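Local structure of serine racemase (Enterococcus faecalis, 4ECL) at residues N21-A26 with L239-V244; K142-F147 with S192-P197. The protein belongs to the alanine racemase family and, in its cytoplasmic part, joins a TIM-barrel domain to a largely beta C-terminal domain. One frame throughout, in Å; residues are numbered along the deposited sequence.

Interaction 1. Residues N21-A26 with L239-V244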
ATOM      1  N   ASN A  21      28.981  -1.541   2.269  1.00 22.07           N
ATOM      2  CA  ASN A  21      30.413  -1.420   2.023  1.00 26.73           C
ATOM      3  C   ASN A  21      30.743  -0.585   0.791  1.00 26.89           C
ATOM      4  O   ASN A  21      31.662   0.238   0.827  1.00 26.76           O
ATOM      5  CB  ASN A  21      31.079  -2.796   1.905  1.00 33.79           C
ATOM      6  CG  ASN A  21      31.172  -3.519   3.239  1.00 44.07           C
ATOM      7  OD1 ASN A  21      31.488  -2.919   4.269  1.00 46.91           O
ATOM      8  ND2 ASN A  21      30.895  -4.816   3.227  1.00 47.41           N
ATOM      9  N   THR A  22      30.006  -0.800  -0.293  1.00 23.02           N
ATOM     10  CA  THR A  22      30.266  -0.084  -1.537  1.00 28.02           C
ATOM     11  C   THR A  22      30.042   1.406  -1.344  1.00 27.06           C
ATOM     12  O   THR A  22      30.802   2.244  -1.843  1.00 23.56           O
ATOM     13  CB  THR A  22      29.368  -0.574  -2.681  1.00 32.00           C
ATOM     14  OG1 THR A  22      29.664  -1.948  -2.965  1.00 34.41           O
ATOM     15  CG2 THR A  22      29.595   0.255  -3.936  1.00 29.44           C
ATOM     16  N   LEU A  23      28.995   1.729  -0.600  1.00 27.22           N
ATOM     17  CA  LEU A  23      28.638   3.110  -0.358  1.00 24.67           C
ATOM     18  C   LEU A  23      29.649   3.794   0.563  1.00 26.45           C
ATOM     19  O   LEU A  23      30.085   4.909   0.289  1.00 26.34           O
ATOM     20  CB  LEU A  23      27.214   3.184   0.218  1.00 23.64           C
ATOM     21  CG  LEU A  23      26.101   2.839  -0.782  1.00 25.15           C
ATOM     22  CD1 LEU A  23      24.758   2.674  -0.089  1.00 22.70           C
ATOM     23  CD2 LEU A  23      26.006   3.876  -1.905  1.00 24.48           C
ATOM     24  N   GLN A  24      30.029   3.126   1.649  1.00 27.67           N
ATOM     25  CA  GLN A  24      30.992   3.703   2.580  1.00 29.06           C
ATOM     26  C   GLN A  24      32.318   3.991   1.876  1.00 33.23           C
ATOM     27  O   GLN A  24      32.994   4.960   2.191  1.00 26.94           O
ATOM     28  CB  GLN A  24      31.227   2.777   3.774  1.00 31.62           C
ATOM     29  CG  GLN A  24      30.062   2.725   4.744  1.00 37.89           C
ATOM     30  CD  GLN A  24      30.183   1.602   5.766  1.00 42.95           C
ATOM     31  OE1 GLN A  24      30.854   0.588   5.530  1.00 41.93           O
ATOM     32  NE2 GLN A  24      29.520   1.776   6.911  1.00 42.93           N
ATOM     33  N   LYS A  25      32.670   3.143   0.912  1.00 36.39           N
ATOM     34  CA  LYS A  25      33.909   3.293   0.156  1.00 36.59           C
ATOM     35  C   LYS A  25      33.931   4.579  -0.650  1.00 31.46           C
ATOM     36  O   LYS A  25      34.976   5.197  -0.813  1.00 36.09           O
ATOM     37  CB  LYS A  25      34.102   2.113  -0.798  1.00 42.19           C
ATOM     38  CG  LYS A  25      34.899   0.952  -0.235  1.00 49.93           C
ATOM     39  CD  LYS A  25      35.150  -0.083  -1.319  1.00 53.19           C
ATOM     40  CE  LYS A  25      35.633   0.585  -2.602  1.00 54.23           C
ATOM     41  NZ  LYS A  25      35.843  -0.400  -3.700  1.00 59.48           N
ATOM     42  N   ALA A  26      32.780   4.973  -1.170  1.00 31.46           N
ATOM     43  CA  ALA A  26      32.696   6.192  -1.956  1.00 35.92           C
ATOM     44  C   ALA A  26      32.644   7.442  -1.070  1.00 39.65           C
ATOM     45  O   ALA A  26      32.658   8.568  -1.569  1.00 45.00           O
ATOM     46  CB  ALA A  26      31.497   6.140  -2.889  1.00 39.05           C
ATOM     47  N   LEU A 239      28.583   3.092  -9.046  1.00 36.20           N
ATOM     48  CA  LEU A 239      28.861   2.113  -8.012  1.00 35.48           C
ATOM     49  C   LEU A 239      28.262   0.758  -8.361  1.00 37.30           C
ATOM     50  O   LEU A 239      27.296   0.659  -9.126  1.00 31.21           O
ATOM     51  CB  LEU A 239      28.311   2.590  -6.664  1.00 35.56           C
ATOM     52  CG  LEU A 239      28.918   3.893  -6.132  1.00 35.99           C
ATOM     53  CD1 LEU A 239      28.361   4.207  -4.750  1.00 28.34           C
ATOM     54  CD2 LEU A 239      30.432   3.780  -6.100  1.00 37.29           C
ATOM     55  N   ASP A 240      28.846  -0.283  -7.782  1.00 36.65           N
ATOM     56  CA  ASP A 240      28.372  -1.641  -7.967  1.00 34.95           C
ATOM     57  C   ASP A 240      27.361  -1.944  -6.876  1.00 34.08           C
ATOM     58  O   ASP A 240      27.716  -2.461  -5.822  1.00 40.85           O
ATOM     59  CB  ASP A 240      29.549  -2.622  -7.899  1.00 39.98           C
ATOM     60  CG  ASP A 240      29.127  -4.060  -8.139  1.00 48.95           C
ATOM     61  OD1 ASP A 240      28.088  -4.271  -8.803  1.00 52.33           O
ATOM     62  OD2 ASP A 240      29.834  -4.976  -7.667  1.00 49.38           O
ATOM     63  N   LEU A 241      26.102  -1.597  -7.126  1.00 30.01           N
ATOM     64  CA  LEU A 241      25.036  -1.812  -6.149  1.00 26.93           C
ATOM     65  C   LEU A 241      24.177  -3.013  -6.555  1.00 28.18           C
ATOM     66  O   LEU A 241      23.885  -3.215  -7.738  1.00 26.54           O
ATOM     67  CB  LEU A 241      24.183  -0.551  -6.016  1.00 26.52           C
ATOM     68  CG  LEU A 241      24.981   0.668  -5.559  1.00 33.57           C
ATOM     69  CD1 LEU A 241      24.162   1.932  -5.712  1.00 34.51           C
ATOM     70  CD2 LEU A 241      25.444   0.475  -4.116  1.00 32.77           C
ATOM     71  N   ARG A 242      23.790  -3.826  -5.581  1.00 23.51           N
ATOM     72  CA  ARG A 242      23.081  -5.059  -5.902  1.00 20.58           C
ATOM     73  C   ARG A 242      21.685  -5.081  -5.260  1.00 23.93           C
ATOM     74  O   ARG A 242      21.540  -4.699  -4.103  1.00 24.95           O
ATOM     75  CB  ARG A 242      23.914  -6.268  -5.483  1.00 20.76           C
ATOM     76  CG  ARG A 242      25.275  -6.315  -6.193  1.00 26.23           C
ATOM     77  CD  ARG A 242      26.110  -7.517  -5.804  1.00 30.53           C
ATOM     78  NE  ARG A 242      27.427  -7.459  -6.433  1.00 36.33           N
ATOM     79  CZ  ARG A 242      28.513  -8.060  -5.958  1.00 40.15           C
ATOM     80  NH1 ARG A 242      28.453  -8.769  -4.836  1.00 37.89           N
ATOM     81  NH2 ARG A 242      29.667  -7.942  -6.602  1.00 41.10           N
ATOM     82  N   PRO A 243      20.663  -5.535  -6.015  1.00 25.13           N
ATOM     83  CA  PRO A 243      19.271  -5.498  -5.531  1.00 27.99           C
ATOM     84  C   PRO A 243      19.071  -6.370  -4.295  1.00 30.05           C
ATOM     85  O   PRO A 243      19.528  -7.519  -4.252  1.00 29.98           O
ATOM     86  CB  PRO A 243      18.467  -6.065  -6.710  1.00 21.11           C
ATOM     87  CG  PRO A 243      19.453  -6.870  -7.508  1.00 32.04           C
ATOM     88  CD  PRO A 243      20.767  -6.145  -7.352  1.00 24.66           C
ATOM     89  N   VAL A 244      18.404  -5.809  -3.296  1.00 26.90           N
ATOM     90  CA  VAL A 244      18.185  -6.493  -2.028  1.00 25.51           C
ATOM     91  C   VAL A 244      16.848  -7.247  -1.991  1.00 21.74           C
ATOM     92  O   VAL A 244      16.747  -8.334  -1.398  1.00 23.53           O
ATOM     93  CB  VAL A 244      18.257  -5.486  -0.857  1.00 24.08           C
ATOM     94  CG1 VAL A 244      17.871  -6.147   0.466  1.00 23.44           C
ATOM     95  CG2 VAL A 244      19.658  -4.875  -0.772  1.00 24.57           C
TER
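Thr-22 and Leu-239 bury more surface here than any other residues. Their side chains run alongside each other, antiparallel. The methyl of Thr-22 does the touching: CG2 lies 3.8 Å from Leu-239 CB. It stands anti to the backbone N (chi1 of the hydroxyl -64°), which turns it to the 239-244 segment. The hydroxyl sits beside the backbone N. Thr-22 OG1 is 3.5 Å from Asp-240 O, but this is not a hydrogen bond. OG1 is instead bonded to His-18 O, one turn back in the helix, while Asp-240 O is bonded to His-18 NE2. His-18 thus satisfies both oxygens.

Beyond its CB, Leu-239 reaches over the end of the helix with both methyls. CD1 meets Leu-23 CD2 at 3.7 Å, and the two side chains lie roughly perpendicular. Leu-239 CD2 lies 4.1 Å from Ala-26 CB. Leu-23 CD2 also touches Leu-241 CD2, at 4.1 Å, so it has a leucine methyl from each of two alternate residues of the loop. On the exposed side of the loop, Arg-242 NH2 and Asp-240 OD2 form a salt bridge 3.2 Å long, whose hydrogen bond is weak.

The contact lies along one flank of the C-terminal end of helix 13-25, in an alanine racemase-type fold, where the extended chain leaving the barrel runs along the helix toward strand 245-257 of the beta domain.

Interaction 2. Residues K142-F147 with S192-P197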
ATOM      1  N   LYS A 142      16.465  33.797  12.961  1.00 33.57           N
ATOM      2  CA  LYS A 142      15.675  32.713  13.536  1.00 37.23           C
ATOM      3  C   LYS A 142      16.497  31.423  13.650  1.00 35.09           C
ATOM      4  O   LYS A 142      16.406  30.701  14.643  1.00 39.81           O
ATOM      5  CB  LYS A 142      14.396  32.498  12.729  1.00 39.54           C
ATOM      6  CG  LYS A 142      13.528  33.756  12.651  1.00 35.36           C
ATOM      7  CD  LYS A 142      12.263  33.521  11.835  1.00 36.85           C
ATOM      8  CE  LYS A 142      11.432  34.800  11.690  1.00 36.99           C
ATOM      9  NZ  LYS A 142      10.260  34.573  10.793  1.00 35.20           N
ATOM     10  N   ILE A 143      17.325  31.158  12.646  1.00 30.63           N
ATOM     11  CA  ILE A 143      18.202  29.988  12.665  1.00 31.74           C
ATOM     12  C   ILE A 143      19.178  30.048  13.840  1.00 38.45           C
ATOM     13  O   ILE A 143      19.323  29.085  14.603  1.00 38.54           O
ATOM     14  CB  ILE A 143      18.984  29.851  11.341  1.00 32.32           C
ATOM     15  CG1 ILE A 143      18.014  29.574  10.186  1.00 33.86           C
ATOM     16  CG2 ILE A 143      20.027  28.721  11.437  1.00 31.16           C
ATOM     17  CD1 ILE A 143      18.603  29.827   8.806  1.00 32.85           C
ATOM     18  N   LEU A 144      19.839  31.192  13.990  1.00 37.16           N
ATOM     19  CA  LEU A 144      20.804  31.369  15.061  1.00 31.32           C
ATOM     20  C   LEU A 144      20.111  31.279  16.424  1.00 33.39           C
ATOM     21  O   LEU A 144      20.651  30.710  17.374  1.00 36.41           O
ATOM     22  CB  LEU A 144      21.541  32.705  14.894  1.00 39.21           C
ATOM     23  CG  LEU A 144      22.539  33.060  15.993  1.00 41.40           C
ATOM     24  CD1 LEU A 144      23.605  31.983  16.121  1.00 40.74           C
ATOM     25  CD2 LEU A 144      23.161  34.422  15.722  1.00 46.35           C
ATOM     26  N   ALA A 145      18.908  31.836  16.509  1.00 36.53           N
ATOM     27  CA  ALA A 145      18.121  31.774  17.735  1.00 38.86           C
ATOM     28  C   ALA A 145      17.799  30.332  18.131  1.00 38.63           C
ATOM     29  O   ALA A 145      17.751  29.997  19.321  1.00 35.17           O
ATOM     30  CB  ALA A 145      16.845  32.590  17.584  1.00 36.04           C
ATOM     31  N   ALA A 146      17.605  29.471  17.132  1.00 36.40           N
ATOM     32  CA  ALA A 146      17.288  28.077  17.395  1.00 33.34           C
ATOM     33  C   ALA A 146      18.471  27.386  18.062  1.00 37.31           C
ATOM     34  O   ALA A 146      18.316  26.345  18.704  1.00 34.94           O
ATOM     35  CB  ALA A 146      16.910  27.367  16.111  1.00 33.12           C
ATOM     36  N   PHE A 147      19.656  27.971  17.909  1.00 30.85           N
ATOM     37  CA  PHE A 147      20.857  27.440  18.547  1.00 37.44           C
ATOM     38  C   PHE A 147      21.005  27.901  19.999  1.00 37.64           C
ATOM     39  O   PHE A 147      21.976  27.552  20.672  1.00 35.90           O
ATOM     40  CB  PHE A 147      22.104  27.842  17.761  1.00 39.82           C
ATOM     41  CG  PHE A 147      22.403  26.945  16.605  1.00 37.38           C
ATOM     42  CD1 PHE A 147      23.146  25.790  16.787  1.00 29.74           C
ATOM     43  CD2 PHE A 147      21.955  27.258  15.330  1.00 37.33           C
ATOM     44  CE1 PHE A 147      23.426  24.955  15.727  1.00 24.84           C
ATOM     45  CE2 PHE A 147      22.229  26.424  14.260  1.00 31.35           C
ATOM     46  CZ  PHE A 147      22.974  25.268  14.458  1.00 28.26           C
ATOM     47  N   SER A 192      28.757  34.716  13.323  1.00 42.99           N
ATOM     48  CA  SER A 192      28.020  35.038  14.544  1.00 39.45           C
ATOM     49  C   SER A 192      28.580  34.328  15.771  1.00 44.40           C
ATOM     50  O   SER A 192      27.903  34.237  16.796  1.00 53.33           O
ATOM     51  CB  SER A 192      26.554  34.641  14.393  1.00 40.32           C
ATOM     52  OG  SER A 192      25.999  35.170  13.204  1.00 49.27           O
ATOM     53  N   GLY A 193      29.792  33.793  15.655  1.00 42.25           N
ATOM     54  CA  GLY A 193      30.428  33.100  16.762  1.00 44.17           C
ATOM     55  C   GLY A 193      29.924  31.688  17.004  1.00 47.28           C
ATOM     56  O   GLY A 193      30.162  31.109  18.065  1.00 51.27           O
ATOM     57  N   LEU A 194      29.232  31.124  16.023  1.00 42.90           N
ATOM     58  CA  LEU A 194      28.690  29.773  16.171  1.00 40.91           C
ATOM     59  C   LEU A 194      29.637  28.730  15.589  1.00 41.35           C
ATOM     60  O   LEU A 194      30.097  28.877  14.455  1.00 41.64           O
ATOM     61  CB  LEU A 194      27.329  29.674  15.498  1.00 40.33           C
ATOM     62  CG  LEU A 194      26.592  28.371  15.797  1.00 48.01           C
ATOM     63  CD1 LEU A 194      26.194  28.326  17.268  1.00 47.26           C
ATOM     64  CD2 LEU A 194      25.382  28.214  14.889  1.00 49.57           C
ATOM     65  N   ASN A 195      29.945  27.693  16.374  1.00 41.25           N
ATOM     66  CA  ASN A 195      30.639  26.505  15.869  1.00 41.69           C
ATOM     67  C   ASN A 195      29.645  25.525  15.244  1.00 44.35           C
ATOM     68  O   ASN A 195      28.771  24.991  15.932  1.00 45.27           O
ATOM     69  CB  ASN A 195      31.411  25.800  16.987  1.00 47.14           C
ATOM     70  CG  ASN A 195      32.496  26.677  17.596  1.00 59.86           C
ATOM     71  OD1 ASN A 195      33.085  27.527  16.920  1.00 58.29           O
ATOM     72  ND2 ASN A 195      32.769  26.470  18.881  1.00 67.88           N
ATOM     73  N   ILE A 196      29.786  25.295  13.943  1.00 39.67           N
ATOM     74  CA  ILE A 196      28.851  24.476  13.179  1.00 37.66           C
ATOM     75  C   ILE A 196      28.808  23.019  13.662  1.00 37.27           C
ATOM     76  O   ILE A 196      29.849  22.405  13.898  1.00 33.35           O
ATOM     77  CB  ILE A 196      29.211  24.521  11.673  1.00 39.07           C
ATOM     78  CG1 ILE A 196      29.441  25.966  11.225  1.00 41.49           C
ATOM     79  CG2 ILE A 196      28.137  23.854  10.818  1.00 34.39           C
ATOM     80  CD1 ILE A 196      28.255  26.889  11.474  1.00 44.37           C
ATOM     81  N   PRO A 197      27.598  22.464  13.825  1.00 35.03           N
ATOM     82  CA  PRO A 197      27.453  21.032  14.140  1.00 32.02           C
ATOM     83  C   PRO A 197      27.641  20.135  12.907  1.00 33.78           C
ATOM     84  O   PRO A 197      28.155  20.599  11.885  1.00 33.47           O
ATOM     85  CB  PRO A 197      26.017  20.939  14.652  1.00 26.58           C
ATOM     86  CG  PRO A 197      25.298  22.029  13.928  1.00 26.63           C
ATOM     87  CD  PRO A 197      26.302  23.164  13.827  1.00 28.97           C
TER
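Phe-147 and Leu-194 make the central contact, a CH-pi interaction. Leu-194 CD2 stands over one face of the phenyl ring, 3.5 Å from its centroid and 7° off the ring normal. The methyl is therefore almost exactly above the middle of the ring, and all six ring carbons lie at similar distances from it. Leu-194 CG is anti to the backbone N (chi1 -171°), and this carries its methyls across to the ring. The second methyl, CD1, stays nearer the root of the phenylalanine, 4.1 Å from Phe-147 CB.

The remaining contacts are van der Waals ones, mostly between apolar side chains. The side chains of Pro-197 and Phe-147 point toward each other head-on. Pro-197 CG lies at the ring edge, in plane, 3.9 Å from Phe-147 CE1. Its CD approaches the same carbon obliquely. One turn back in the helix, Leu-144 puts its two methyls to different uses. CD2 rests against Ser-192 CB at 3.7 Å. CD1 makes a looser contact with Leu-194 CD2, at 4.3 Å.

No hydrogen bond crosses between the segments. The hydroxyl of Ser-192, just past the end of helix 169-191, is bonded back to Trp-188 O of that helix. Gly-193, with positive phi, is the C-prime residue of a Schellman motif that ends helix 169-191, with Leu-194 N turned back to Leu-189 O. The motif directs the chain out toward Leu-194.

Helix 140-146 has Ile-143 and Ala-146 on its inner side, against strands 120-127 and 135-136. Leu-144 also touches Trp-188 of helix 169-191. Phe-147 reaches Val-154, and Pro-197 reaches Ile-157, both of strand 152-158. The contact thus joins the C-terminal end of helix 140-146 to the loop that leads from helix 169-191 into strand 198-200.

From the N terminus, the chain first passes strand 7-11 and helix 13-25, whose last turn forms one side of interaction 1. It then runs through the barrel, where helix 140-146 leads into interaction 2. That contact closes a short loop through strand 152-158 and helix 169-191. The chain continues past strand 217-220 and returns to helix 13-25 at residues 239-244. Interaction 2 is therefore nested inside the long loop closed by interaction 1. The two do not touch: their centres are 35 Å apart. Interaction 1 ties the barrel's exit to its first helix, near the beta domain; interaction 2 ties the end of helix 140-146 to the loop between helix 169-191 and strand 198-200.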